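Local structure of phosphoenolpyruvate--glycerone phosphotransferase (Enterococcus faecalis, 3B48) at residues D7-S12 / D56-A61; E23-M28 / E104-S109; M52-T57 / E81-M86; H94-D99 / Q121-A126. The protein probably relays phosphoryl groups from phosphoenolpyruvate through histidine residues to dihydroxyacetone, as the homodimeric DhaM component of a dihydroxyacetone kinase complex. One frame throughout, in Å; residues are numbered along the deposited sequence.

Contact 1: D7-S12 / D56-A61; sequences DILLVS and DTINEA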
loop_
_atom_site.group_PDB
_atom_site.type_symbol
_atom_site.label_atom_id
_atom_site.label_comp_id
_atom_site.label_asym_id
_atom_site.label_seq_id
_atom_site.Cartn_x
_atom_site.Cartn_y
_atom_site.Cartn_z
ATOM N N ASP B 7 5.657 -4.292 -17.119
ATOM C CA ASP B 7 5.385 -5.126 -15.965
ATOM C C ASP B 7 5.523 -4.292 -14.707
ATOM O O ASP B 7 6.403 -3.408 -14.618
ATOM C CB ASP B 7 6.356 -6.304 -15.892
ATOM C CG ASP B 7 6.287 -7.198 -17.104
ATOM O OD1 ASP B 7 6.439 -6.673 -18.223
ATOM O OD2 ASP B 7 6.120 -8.432 -16.942
ATOM N N ILE B 8 4.639 -4.579 -13.751
ATOM C CA ILE B 8 4.702 -4.033 -12.408
ATOM C C ILE B 8 5.181 -5.100 -11.447
ATOM O O ILE B 8 4.567 -6.174 -11.297
ATOM C CB ILE B 8 3.335 -3.504 -11.929
ATOM C CG1 ILE B 8 2.912 -2.279 -12.748
ATOM C CG2 ILE B 8 3.375 -3.182 -10.425
ATOM C CD1 ILE B 8 1.459 -1.952 -12.634
ATOM N N LEU B 9 6.285 -4.795 -10.787
ATOM C CA LEU B 9 6.863 -5.721 -9.813
ATOM C C LEU B 9 6.694 -5.111 -8.426
ATOM O O LEU B 9 7.140 -3.963 -8.159
ATOM C CB LEU B 9 8.338 -6.041 -10.117
ATOM C CG LEU B 9 8.816 -6.769 -11.391
ATOM C CD1 LEU B 9 8.540 -5.981 -12.709
ATOM C CD2 LEU B 9 10.321 -7.067 -11.231
ATOM N N LEU B 10 6.019 -5.906 -7.592
ATOM C CA LEU B 10 5.552 -5.538 -6.272
ATOM C C LEU B 10 6.401 -6.260 -5.233
ATOM O O LEU B 10 6.279 -7.484 -5.066
ATOM C CB LEU B 10 4.081 -5.972 -6.093
ATOM C CG LEU B 10 3.060 -5.505 -7.149
ATOM C CD1 LEU B 10 1.757 -6.254 -6.931
ATOM C CD2 LEU B 10 2.842 -4.047 -6.965
ATOM N N VAL B 11 7.243 -5.494 -4.540
ATOM C CA VAL B 11 8.134 -6.025 -3.487
ATOM C C VAL B 11 7.676 -5.640 -2.065
ATOM O O VAL B 11 7.303 -4.521 -1.811
ATOM C CB VAL B 11 9.589 -5.612 -3.744
ATOM C CG1 VAL B 11 10.534 -6.412 -2.853
ATOM C CG2 VAL B 11 9.896 -5.791 -5.259
ATOM N N SER B 12 7.656 -6.617 -1.163
ATOM C CA SER B 12 7.227 -6.353 0.197
ATOM C C SER B 12 7.828 -7.420 1.062
ATOM O O SER B 12 8.254 -8.420 0.534
ATOM C CB SER B 12 5.685 -6.402 0.273
ATOM O OG SER B 12 5.197 -6.109 1.572
ATOM N N ASP B 56 15.372 -13.083 -11.119
ATOM C CA ASP B 56 14.754 -14.184 -11.855
ATOM C C ASP B 56 13.540 -13.730 -12.698
ATOM O O ASP B 56 13.421 -14.104 -13.850
ATOM C CB ASP B 56 14.324 -15.286 -10.898
ATOM C CG ASP B 56 15.497 -16.057 -10.304
ATOM O OD1 ASP B 56 16.574 -16.182 -10.954
ATOM O OD2 ASP B 56 15.322 -16.557 -9.170
ATOM N N THR B 57 12.652 -12.923 -12.121
ATOM C CA THR B 57 11.506 -12.391 -12.854
ATOM C C THR B 57 11.928 -11.631 -14.110
ATOM O O THR B 57 11.442 -11.934 -15.200
ATOM C CB THR B 57 10.617 -11.529 -11.931
ATOM O OG1 THR B 57 10.144 -12.343 -10.843
ATOM C CG2 THR B 57 9.460 -10.970 -12.691
ATOM N N ILE B 58 12.853 -10.682 -13.972
ATOM C CA ILE B 58 13.421 -9.993 -15.141
ATOM C C ILE B 58 14.126 -10.948 -16.128
ATOM O O ILE B 58 13.969 -10.833 -17.338
ATOM C CB ILE B 58 14.443 -8.895 -14.753
ATOM C CG1 ILE B 58 13.934 -7.938 -13.655
ATOM C CG2 ILE B 58 15.060 -8.226 -16.013
ATOM C CD1 ILE B 58 12.693 -7.261 -13.923
ATOM N N ASN B 59 14.896 -11.890 -15.607
ATOM C CA ASN B 59 15.572 -12.851 -16.462
ATOM C C ASN B 59 14.605 -13.824 -17.179
ATOM O O ASN B 59 14.908 -14.302 -18.266
ATOM C CB ASN B 59 16.657 -13.605 -15.686
ATOM C CG ASN B 59 18.013 -12.890 -15.711
ATOM O OD1 ASN B 59 18.357 -12.196 -16.676
ATOM N ND2 ASN B 59 18.796 -13.080 -14.657
ATOM N N GLU B 60 13.449 -14.091 -16.579
ATOM C CA GLU B 60 12.492 -15.045 -17.132
ATOM C C GLU B 60 11.507 -14.385 -18.107
ATOM O O GLU B 60 10.842 -15.068 -18.883
ATOM C CB GLU B 60 11.750 -15.789 -16.003
ATOM C CG GLU B 60 12.559 -16.962 -15.432
ATOM C CD GLU B 60 12.412 -17.166 -13.915
ATOM O OE1 GLU B 60 11.649 -16.421 -13.248
ATOM O OE2 GLU B 60 13.079 -18.088 -13.387
ATOM N N ALA B 61 11.449 -13.055 -18.066
ATOM C CA ALA B 61 10.584 -12.259 -18.940
ATOM C C ALA B 61 11.232 -12.012 -20.312
ATOM O O ALA B 61 12.425 -12.251 -20.491
ATOM C CB ALA B 61 10.239 -10.925 -18.262
#

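Contact 2: E23-M28 / E104-S109; sequences EMIEQM and EGAFAS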
loop_
_atom_site.group_PDB
_atom_site.type_symbol
_atom_site.label_atom_id
_atom_site.label_comp_id
_atom_site.label_asym_id
_atom_site.label_seq_id
_atom_site.Cartn_x
_atom_site.Cartn_y
_atom_site.Cartn_z
ATOM N N GLU B 23 -4.286 -9.288 -7.146
ATOM C CA GLU B 23 -5.674 -9.723 -7.197
ATOM C C GLU B 23 -6.668 -8.555 -7.281
ATOM O O GLU B 23 -7.589 -8.597 -8.090
ATOM C CB GLU B 23 -5.933 -10.653 -6.000
ATOM C CG GLU B 23 -7.283 -10.563 -5.287
ATOM C CD GLU B 23 -7.340 -11.516 -4.096
ATOM O OE1 GLU B 23 -6.693 -12.597 -4.177
ATOM O OE2 GLU B 23 -8.029 -11.200 -3.085
HETATM N N MSE B 24 -6.447 -7.513 -6.469
HETATM C CA MSE B 24 -7.329 -6.332 -6.418
HETATM C C MSE B 24 -7.310 -5.554 -7.716
HETATM O O MSE B 24 -8.342 -5.266 -8.293
HETATM C CB MSE B 24 -6.962 -5.417 -5.258
HETATM C CG MSE B 24 -7.948 -4.284 -5.054
HETATM SE SE MSE B 24 -7.400 -3.061 -3.633
HETATM C CE MSE B 24 -5.750 -2.382 -4.460
ATOM N N ILE B 25 -6.123 -5.223 -8.187
ATOM C CA ILE B 25 -5.993 -4.545 -9.458
ATOM C C ILE B 25 -6.608 -5.355 -10.632
ATOM O O ILE B 25 -7.395 -4.824 -11.412
ATOM C CB ILE B 25 -4.522 -4.257 -9.726
ATOM C CG1 ILE B 25 -4.032 -3.180 -8.754
ATOM C CG2 ILE B 25 -4.322 -3.870 -11.165
ATOM C CD1 ILE B 25 -2.618 -2.838 -8.931
ATOM N N GLU B 26 -6.248 -6.631 -10.744
ATOM C CA GLU B 26 -6.761 -7.501 -11.823
ATOM C C GLU B 26 -8.273 -7.636 -11.819
ATOM O O GLU B 26 -8.906 -7.649 -12.870
ATOM C CB GLU B 26 -6.129 -8.883 -11.746
ATOM C CG GLU B 26 -4.677 -8.823 -12.066
ATOM C CD GLU B 26 -4.001 -10.142 -11.977
ATOM O OE1 GLU B 26 -4.625 -11.133 -11.521
ATOM O OE2 GLU B 26 -2.816 -10.171 -12.371
ATOM N N GLN B 27 -8.850 -7.701 -10.628
ATOM C CA GLN B 27 -10.273 -7.884 -10.502
ATOM C C GLN B 27 -10.995 -6.574 -10.793
ATOM O O GLN B 27 -12.139 -6.572 -11.245
ATOM C CB GLN B 27 -10.588 -8.420 -9.122
ATOM C CG GLN B 27 -11.668 -9.494 -9.095
ATOM C CD GLN B 27 -11.536 -10.557 -10.196
ATOM O OE1 GLN B 27 -12.508 -10.853 -10.895
ATOM N NE2 GLN B 27 -10.338 -11.127 -10.348
HETATM N N MSE B 28 -10.312 -5.458 -10.556
HETATM C CA MSE B 28 -10.827 -4.152 -10.925
HETATM C C MSE B 28 -10.719 -3.914 -12.434
HETATM O O MSE B 28 -11.212 -2.897 -12.933
HETATM C CB MSE B 28 -10.114 -3.039 -10.155
HETATM C CG MSE B 28 -10.558 -2.928 -8.716
HETATM SE SE MSE B 28 -9.537 -1.607 -7.717
HETATM C CE MSE B 28 -10.533 -0.044 -8.404
ATOM N N GLU B 104 -0.979 2.362 -4.023
ATOM C CA GLU B 104 -1.445 3.468 -4.822
ATOM C C GLU B 104 -0.584 3.770 -6.038
ATOM O O GLU B 104 -1.117 4.037 -7.095
ATOM C CB GLU B 104 -1.666 4.716 -3.966
ATOM C CG GLU B 104 -2.666 4.508 -2.797
ATOM C CD GLU B 104 -1.979 4.062 -1.485
ATOM O OE1 GLU B 104 -0.834 3.541 -1.500
ATOM O OE2 GLU B 104 -2.588 4.249 -0.427
ATOM N N GLY B 105 0.737 3.729 -5.904
ATOM C CA GLY B 105 1.626 3.850 -7.076
ATOM C C GLY B 105 1.348 2.800 -8.143
ATOM O O GLY B 105 1.096 3.129 -9.312
ATOM N N ALA B 106 1.341 1.531 -7.734
ATOM C CA ALA B 106 1.107 0.416 -8.677
ATOM C C ALA B 106 -0.242 0.546 -9.420
ATOM O O ALA B 106 -0.328 0.340 -10.646
ATOM C CB ALA B 106 1.197 -0.914 -7.927
ATOM N N PHE B 107 -1.292 0.893 -8.673
ATOM C CA PHE B 107 -2.623 0.986 -9.245
ATOM C C PHE B 107 -2.624 2.115 -10.257
ATOM O O PHE B 107 -3.164 1.955 -11.353
ATOM C CB PHE B 107 -3.725 1.186 -8.168
ATOM C CG PHE B 107 -5.080 1.562 -8.746
ATOM C CD1 PHE B 107 -5.964 0.576 -9.216
ATOM C CD2 PHE B 107 -5.451 2.898 -8.873
ATOM C CE1 PHE B 107 -7.185 0.929 -9.790
ATOM C CE2 PHE B 107 -6.706 3.247 -9.415
ATOM C CZ PHE B 107 -7.559 2.250 -9.871
ATOM N N ALA B 108 -2.039 3.258 -9.873
ATOM C CA ALA B 108 -1.875 4.403 -10.779
ATOM C C ALA B 108 -1.044 4.024 -12.023
ATOM O O ALA B 108 -1.489 4.247 -13.156
ATOM C CB ALA B 108 -1.260 5.560 -10.063
ATOM N N SER B 109 0.136 3.416 -11.841
ATOM C CA SER B 109 0.861 2.912 -13.022
ATOM C C SER B 109 -0.028 2.013 -13.881
ATOM O O SER B 109 -0.097 2.197 -15.064
ATOM C CB SER B 109 2.176 2.214 -12.648
ATOM O OG SER B 109 3.129 3.194 -12.275
#

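Contact 3: M52-T57 / E81-M86; sequences MKIIDT and ELAFDM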
loop_
_atom_site.group_PDB
_atom_site.type_symbol
_atom_site.label_atom_id
_atom_site.label_comp_id
_atom_site.label_asym_id
_atom_site.label_seq_id
_atom_site.Cartn_x
_atom_site.Cartn_y
_atom_site.Cartn_z
HETATM N N MSE B 52 16.579 -11.820 -5.448
HETATM C CA MSE B 52 16.645 -12.833 -6.493
HETATM C C MSE B 52 15.269 -13.127 -7.127
HETATM O O MSE B 52 15.185 -13.635 -8.225
HETATM C CB MSE B 52 17.294 -14.098 -5.938
HETATM C CG MSE B 52 18.093 -14.913 -6.965
HETATM SE SE MSE B 52 19.623 -13.929 -7.714
HETATM C CE MSE B 52 20.671 -13.696 -6.088
ATOM N N LYS B 53 14.193 -12.755 -6.453
ATOM C CA LYS B 53 12.824 -12.861 -7.050
ATOM C C LYS B 53 12.619 -11.888 -8.213
ATOM O O LYS B 53 12.082 -12.266 -9.246
ATOM C CB LYS B 53 11.730 -12.717 -5.969
ATOM C CG LYS B 53 11.806 -13.852 -4.945
ATOM C CD LYS B 53 10.769 -13.707 -3.855
ATOM C CE LYS B 53 9.561 -14.580 -4.120
ATOM N NZ LYS B 53 8.496 -14.290 -3.124
ATOM N N ILE B 54 13.111 -10.660 -8.013
ATOM C CA ILE B 54 13.175 -9.614 -9.018
ATOM C C ILE B 54 14.095 -10.019 -10.174
ATOM O O ILE B 54 13.663 -10.011 -11.329
ATOM C CB ILE B 54 13.673 -8.268 -8.398
ATOM C CG1 ILE B 54 12.874 -7.919 -7.130
ATOM C CG2 ILE B 54 13.585 -7.145 -9.412
ATOM C CD1 ILE B 54 13.317 -6.656 -6.339
ATOM N N ILE B 55 15.349 -10.405 -9.859
ATOM C CA ILE B 55 16.315 -10.831 -10.865
ATOM C C ILE B 55 15.753 -11.962 -11.734
ATOM O O ILE B 55 15.699 -11.832 -12.954
ATOM C CB ILE B 55 17.710 -11.278 -10.270
ATOM C CG1 ILE B 55 18.320 -10.254 -9.293
ATOM C CG2 ILE B 55 18.727 -11.647 -11.400
ATOM C CD1 ILE B 55 18.538 -8.917 -9.866
ATOM N N ASP B 56 15.372 -13.083 -11.119
ATOM C CA ASP B 56 14.754 -14.184 -11.855
ATOM C C ASP B 56 13.540 -13.730 -12.698
ATOM O O ASP B 56 13.421 -14.104 -13.850
ATOM C CB ASP B 56 14.324 -15.286 -10.898
ATOM C CG ASP B 56 15.497 -16.057 -10.304
ATOM O OD1 ASP B 56 16.574 -16.182 -10.954
ATOM O OD2 ASP B 56 15.322 -16.557 -9.170
ATOM N N THR B 57 12.652 -12.923 -12.121
ATOM C CA THR B 57 11.506 -12.391 -12.854
ATOM C C THR B 57 11.928 -11.631 -14.110
ATOM O O THR B 57 11.442 -11.934 -15.200
ATOM C CB THR B 57 10.617 -11.529 -11.931
ATOM O OG1 THR B 57 10.144 -12.343 -10.843
ATOM C CG2 THR B 57 9.460 -10.970 -12.691
ATOM N N GLU B 81 16.871 -2.170 -4.693
ATOM C CA GLU B 81 18.082 -1.429 -5.059
ATOM C C GLU B 81 19.238 -2.361 -5.391
ATOM O O GLU B 81 19.978 -2.111 -6.346
ATOM C CB GLU B 81 18.517 -0.414 -3.966
ATOM C CG GLU B 81 17.463 0.652 -3.648
ATOM C CD GLU B 81 17.686 1.440 -2.333
ATOM O OE1 GLU B 81 18.531 1.078 -1.480
ATOM O OE2 GLU B 81 16.985 2.447 -2.155
ATOM N N LEU B 82 19.401 -3.413 -4.582
ATOM C CA LEU B 82 20.468 -4.410 -4.801
ATOM C C LEU B 82 20.283 -5.244 -6.076
ATOM O O LEU B 82 21.262 -5.690 -6.668
ATOM C CB LEU B 82 20.599 -5.355 -3.614
ATOM C CG LEU B 82 20.945 -4.847 -2.207
ATOM C CD1 LEU B 82 20.750 -5.975 -1.221
ATOM C CD2 LEU B 82 22.377 -4.292 -2.121
ATOM N N ALA B 83 19.036 -5.437 -6.489
ATOM C CA ALA B 83 18.711 -6.184 -7.695
ATOM C C ALA B 83 19.194 -5.458 -8.922
ATOM O O ALA B 83 19.716 -6.081 -9.842
ATOM C CB ALA B 83 17.189 -6.434 -7.791
ATOM N N PHE B 84 19.017 -4.142 -8.922
ATOM C CA PHE B 84 19.448 -3.286 -10.017
ATOM C C PHE B 84 20.931 -3.486 -10.341
ATOM O O PHE B 84 21.284 -3.844 -11.471
ATOM C CB PHE B 84 19.150 -1.815 -9.693
ATOM C CG PHE B 84 19.701 -0.846 -10.698
ATOM C CD1 PHE B 84 19.003 -0.563 -11.864
ATOM C CD2 PHE B 84 20.936 -0.211 -10.483
ATOM C CE1 PHE B 84 19.521 0.351 -12.788
ATOM C CE2 PHE B 84 21.461 0.664 -11.418
ATOM C CZ PHE B 84 20.748 0.953 -12.561
ATOM N N ASP B 85 21.783 -3.262 -9.345
ATOM C CA ASP B 85 23.219 -3.479 -9.477
ATOM C C ASP B 85 23.652 -4.891 -9.925
ATOM O O ASP B 85 24.804 -5.091 -10.323
ATOM C CB ASP B 85 23.916 -3.067 -8.179
ATOM C CG ASP B 85 23.798 -1.555 -7.898
ATOM O OD1 ASP B 85 23.785 -0.750 -8.871
ATOM O OD2 ASP B 85 23.738 -1.170 -6.703
HETATM N N MSE B 86 22.730 -5.850 -9.888
HETATM C CA MSE B 86 23.008 -7.257 -10.278
HETATM C C MSE B 86 22.714 -7.564 -11.753
HETATM O O MSE B 86 23.127 -8.601 -12.295
HETATM C CB MSE B 86 22.202 -8.233 -9.395
HETATM C CG MSE B 86 22.568 -8.252 -7.907
HETATM SE SE MSE B 86 24.441 -8.654 -7.609
HETATM C CE MSE B 86 25.234 -6.863 -7.454
#

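Contact 4: H94-D99 / Q121-A126; sequences HYHLVD and QILAEA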
loop_
_atom_site.group_PDB
_atom_site.type_symbol
_atom_site.label_atom_id
_atom_site.label_comp_id
_atom_site.label_asym_id
_atom_site.label_seq_id
_atom_site.Cartn_x
_atom_site.Cartn_y
_atom_site.Cartn_z
ATOM N N HIS B 94 16.072 -0.770 -18.776
ATOM C CA HIS B 94 14.667 -1.109 -18.704
ATOM C C HIS B 94 14.134 -1.312 -17.278
ATOM O O HIS B 94 13.017 -1.770 -17.110
ATOM C CB HIS B 94 14.389 -2.320 -19.600
ATOM C CG HIS B 94 14.710 -2.067 -21.038
ATOM N ND1 HIS B 94 14.206 -0.983 -21.730
ATOM C CD2 HIS B 94 15.514 -2.726 -21.906
ATOM C CE1 HIS B 94 14.676 -0.994 -22.964
ATOM N NE2 HIS B 94 15.467 -2.044 -23.099
ATOM N N TYR B 95 14.932 -0.963 -16.264
ATOM C CA TYR B 95 14.555 -1.173 -14.854
ATOM C C TYR B 95 14.300 0.158 -14.155
ATOM O O TYR B 95 15.199 1.026 -14.069
ATOM C CB TYR B 95 15.669 -1.929 -14.155
ATOM C CG TYR B 95 15.447 -2.391 -12.713
ATOM C CD1 TYR B 95 15.212 -3.742 -12.452
ATOM C CD2 TYR B 95 15.580 -1.515 -11.608
ATOM C CE1 TYR B 95 15.064 -4.208 -11.158
ATOM C CE2 TYR B 95 15.435 -1.995 -10.288
ATOM C CZ TYR B 95 15.180 -3.355 -10.100
ATOM O OH TYR B 95 15.036 -3.922 -8.883
ATOM N N HIS B 96 13.076 0.322 -13.657
ATOM C CA HIS B 96 12.640 1.614 -13.099
ATOM C C HIS B 96 12.139 1.476 -11.668
ATOM O O HIS B 96 11.048 0.919 -11.424
ATOM C CB HIS B 96 11.542 2.293 -13.952
ATOM C CG HIS B 96 11.712 2.143 -15.443
ATOM N ND1 HIS B 96 12.402 3.050 -16.214
ATOM C CD2 HIS B 96 11.237 1.208 -16.302
ATOM C CE1 HIS B 96 12.364 2.673 -17.482
ATOM N NE2 HIS B 96 11.665 1.554 -17.561
ATOM N N LEU B 97 12.924 2.005 -10.734
ATOM C CA LEU B 97 12.550 2.107 -9.337
ATOM C C LEU B 97 11.572 3.257 -9.199
ATOM O O LEU B 97 11.930 4.428 -9.410
ATOM C CB LEU B 97 13.777 2.410 -8.469
ATOM C CG LEU B 97 14.841 1.334 -8.330
ATOM C CD1 LEU B 97 16.107 1.923 -7.709
ATOM C CD2 LEU B 97 14.329 0.136 -7.535
ATOM N N VAL B 98 10.335 2.946 -8.833
ATOM C CA VAL B 98 9.324 3.983 -8.868
ATOM C C VAL B 98 9.180 4.549 -7.484
ATOM O O VAL B 98 8.750 3.860 -6.558
ATOM C CB VAL B 98 7.951 3.509 -9.418
ATOM C CG1 VAL B 98 7.101 4.720 -9.861
ATOM C CG2 VAL B 98 8.123 2.546 -10.572
ATOM N N ASP B 99 9.572 5.812 -7.334
ATOM C CA ASP B 99 9.463 6.476 -6.043
ATOM C C ASP B 99 8.008 6.829 -5.780
ATOM O O ASP B 99 7.568 7.958 -5.995
ATOM C CB ASP B 99 10.348 7.709 -5.988
ATOM C CG ASP B 99 10.751 8.050 -4.577
ATOM O OD1 ASP B 99 9.950 7.787 -3.659
ATOM O OD2 ASP B 99 11.863 8.568 -4.377
ATOM N N GLN B 121 4.749 9.284 -18.541
ATOM C CA GLN B 121 3.463 9.562 -17.919
ATOM C C GLN B 121 3.002 8.447 -16.972
ATOM O O GLN B 121 2.425 8.711 -15.919
ATOM C CB GLN B 121 2.390 9.865 -18.975
ATOM C CG GLN B 121 1.282 10.777 -18.462
ATOM C CD GLN B 121 1.812 12.106 -17.895
ATOM O OE1 GLN B 121 2.826 12.641 -18.363
ATOM N NE2 GLN B 121 1.115 12.645 -16.884
ATOM N N ILE B 122 3.249 7.205 -17.360
ATOM C CA ILE B 122 3.000 6.056 -16.487
ATOM C C ILE B 122 3.805 6.200 -15.196
ATOM O O ILE B 122 3.302 5.934 -14.114
ATOM C CB ILE B 122 3.242 4.724 -17.244
ATOM C CG1 ILE B 122 2.119 4.515 -18.286
ATOM C CG2 ILE B 122 3.363 3.516 -16.280
ATOM C CD1 ILE B 122 2.461 3.544 -19.415
ATOM N N LEU B 123 5.034 6.681 -15.306
ATOM C CA LEU B 123 5.872 6.870 -14.129
ATOM C C LEU B 123 5.454 8.077 -13.305
ATOM O O LEU B 123 5.531 8.045 -12.072
ATOM C CB LEU B 123 7.369 6.944 -14.505
ATOM C CG LEU B 123 8.081 5.614 -14.850
ATOM C CD1 LEU B 123 9.467 5.816 -15.470
ATOM C CD2 LEU B 123 8.169 4.686 -13.641
ATOM N N ALA B 124 4.998 9.139 -13.972
ATOM C CA ALA B 124 4.618 10.350 -13.267
ATOM C C ALA B 124 3.356 10.138 -12.436
ATOM O O ALA B 124 3.282 10.591 -11.293
ATOM C CB ALA B 124 4.470 11.538 -14.230
ATOM N N GLU B 125 2.382 9.425 -12.998
ATOM C CA GLU B 125 1.119 9.176 -12.282
ATOM C C GLU B 125 1.337 8.458 -10.947
ATOM O O GLU B 125 0.860 8.934 -9.911
ATOM C CB GLU B 125 0.104 8.427 -13.151
ATOM C CG GLU B 125 -0.534 9.280 -14.237
ATOM C CD GLU B 125 -0.810 10.698 -13.766
ATOM O OE1 GLU B 125 -1.676 10.861 -12.873
ATOM O OE2 GLU B 125 -0.157 11.640 -14.284
ATOM N N ALA B 126 2.074 7.342 -10.976
ATOM C CA ALA B 126 2.441 6.598 -9.758
ATOM C C ALA B 126 3.122 7.484 -8.704
ATOM O O ALA B 126 2.658 7.579 -7.570
ATOM C CB ALA B 126 3.320 5.419 -10.121
#

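Contact 1: D7-S12 / D56-A61
L9 meets I58 and T57 through one methyl, CD2, which reaches from the strand 6-11 to the flank of the helix 51-60. Its closest partner is the end of I58: L9 CD2 and I58 CD1 are 3.6 Å apart. The gap to T57 is wider, with L9 CD2 4.3 Å from T57 CG2. Both long side chains have their first branch beside the backbone N: in L9, CG is anti to the carbonyl carbon (chi1 -64°), and I58 CG1 takes the same position. I58 then turns a second time, at chi2 -56°, which folds CD1 back toward the strand although its CB does not head there. The two side chains cross at about a right angle, meeting by their methyl ends. T57 contributes its methyl alone, since its hydroxyl OG1 is bonded to K53 O one turn back in the same helix. The interface is small, 123 Å² in all, and apolar. F67 of strand 66-71 also touches I58, and L39 touches both L9 and T57. D7, at the start of the segment, is held by R65 in a salt bridge and by H37 in a hydrogen bond. A helix packed by aliphatic side chains on a central strand of a parallel sheet is the layered alpha/beta architecture of the EIIA-man family.

Contact 2: E23-M28 / E104-S109
A chi1 of 168° sets the F107 ring opposite its own backbone N, beside the helix 102-113, where I25 of helix 15-27 and M28, further along the 23-28 segment, can meet it. M28, a selenomethionine, has a straight chain up to SE and then bends at chi3 (80°), bringing CE to the ring: M28 CE lies 3.8 Å from F107 CE1. SE sits 5.0 Å from the centroid of the F107 ring, 54° off its normal, an oblique Met-aromatic contact. I25 meets the root of the F107 side chain, with CG1 near the plane of the ring at its edge and CD1 on the helix backbone, 3.8 Å from F107 CA. The same I25 methyl is 4.4 Å from A106 CB, consistent with the small alanine leaving room for it. These two helices lie together on one face of the parallel sheet, and A106 also touches I8 and L10 of the strand 6-11. Burial is uneven: I25 and A106 are enclosed, whereas M28 is exposed to solvent. F107 also packs on L73 of the second subunit, and M24 on S12 of that subunit. E104 OE2 is bonded to L102 N of the second subunit and paired with K132 of its own chain.

Contact 3: M52-T57 / E81-M86
I55 drives its CD1 methyl against A83, with I55 CD1 3.5 Å from A83 CB. The approach of the same methyl to A83 CA is tighter than usual van der Waals contact. The carbonyl oxygen is nearer still, A83 O lying 3.1 Å from I55 CD1, a short approach that makes the packing here tight and perhaps slightly strained. I55 gets there by two turns of its chain: CG1 stands beside the backbone N (chi1 -51°), and chi2 of -58° swings CD1 round toward the other helix. I54 covers the alanine from the neighbouring position, its CB 4.0 Å from A83 CB, with CG2 and CD1 at similar range. A83 thus presents one methyl to two isoleucines, and this part is buried, with S79, S80 and Y95 also touching I54. The other side is looser. M86, a selenomethionine exposed to solvent, gives only its CB, 3.8 Å from I55 CD1; its chain bends at chi2 and chi3, and the selenium end leads away from the isoleucines. Apart from the carbonyl oxygen of A83, on which the I55 methyl presses, the contact between the segments 52-57 and 81-86 is one of aliphatic groups: what joins them is the fit of branched side chains round a small one, which lets the backbones come close, I55 CA to A83 CA being 6.1 Å.

Contact 4: H94-D99 / Q121-A126
L123 overlaps V98 with its CD2 methyl, which faces both branches of the valine: L123 CD2 is 3.7 Å from V98 CG2 and 3.9 Å from V98 CG1. The leucine has CG beside its backbone N (chi1 -76°), a placing that carries the branch toward the chain between H96 and V98. CD2 lies on V98 and also reaches H96 CB, while CD1 approaches the imidazole, L123 CD1 being 4.1 Å from H96 ND1. The imidazole and the leucine side chain cross at about a right angle, and the methyl approaches the ring obliquely. V98 carries CG1 anti to its backbone N (chi1 -161°), which turns this methyl also to the next turn of the helix: V98 CG1 is 3.9 Å from A126 CB. L123 and A126, three residues apart, therefore present one face of the helix 119-127 to the chain running through H96 and V98, and 189 Å² is buried between the segments. V98 makes apolar contacts; at H96 the methyl merely lies against the imidazole, whose NE2 is bonded to E66 OE1 of the strand 66-71, an oxygen that H94 ND1 also uses. On the far side of the helix, Q121 NE2 makes a weak bond to E125 OE2. D99, just past V98, accepts hydrogen bonds from backbone nitrogens of K132, W134 and N135 of the second subunit. The strand 95-97 is the edge of the parallel sheet within the chain, paired with 66-71, while the helix 119-127 lies against it and against the helix 102-113, where A126 touches S109.

In the fold
All four contacts belong to one alpha/beta unit built round a parallel sheet of strand order 35-38, 6-11, 66-71, 95-97. Contacts 1 and 3 share the helix 51-60 and have centres about 8 Å apart, I54 touching L9 and V11. Contact 2 lies across the chain's centre from contact 3, about 22 Å between centres; it touches contact 1 at I8 with S109 and contact 4 at G105 with A126. Along the chain, contact 1 closes before contact 4 opens, contact 3 falls between the two segments of contact 2, and contacts 2 and 4 interleave. Helices thus cover both faces of the sheet. Contacts 2 and 4 reach the second subunit most widely, contacts 1 and 3 at one residue each.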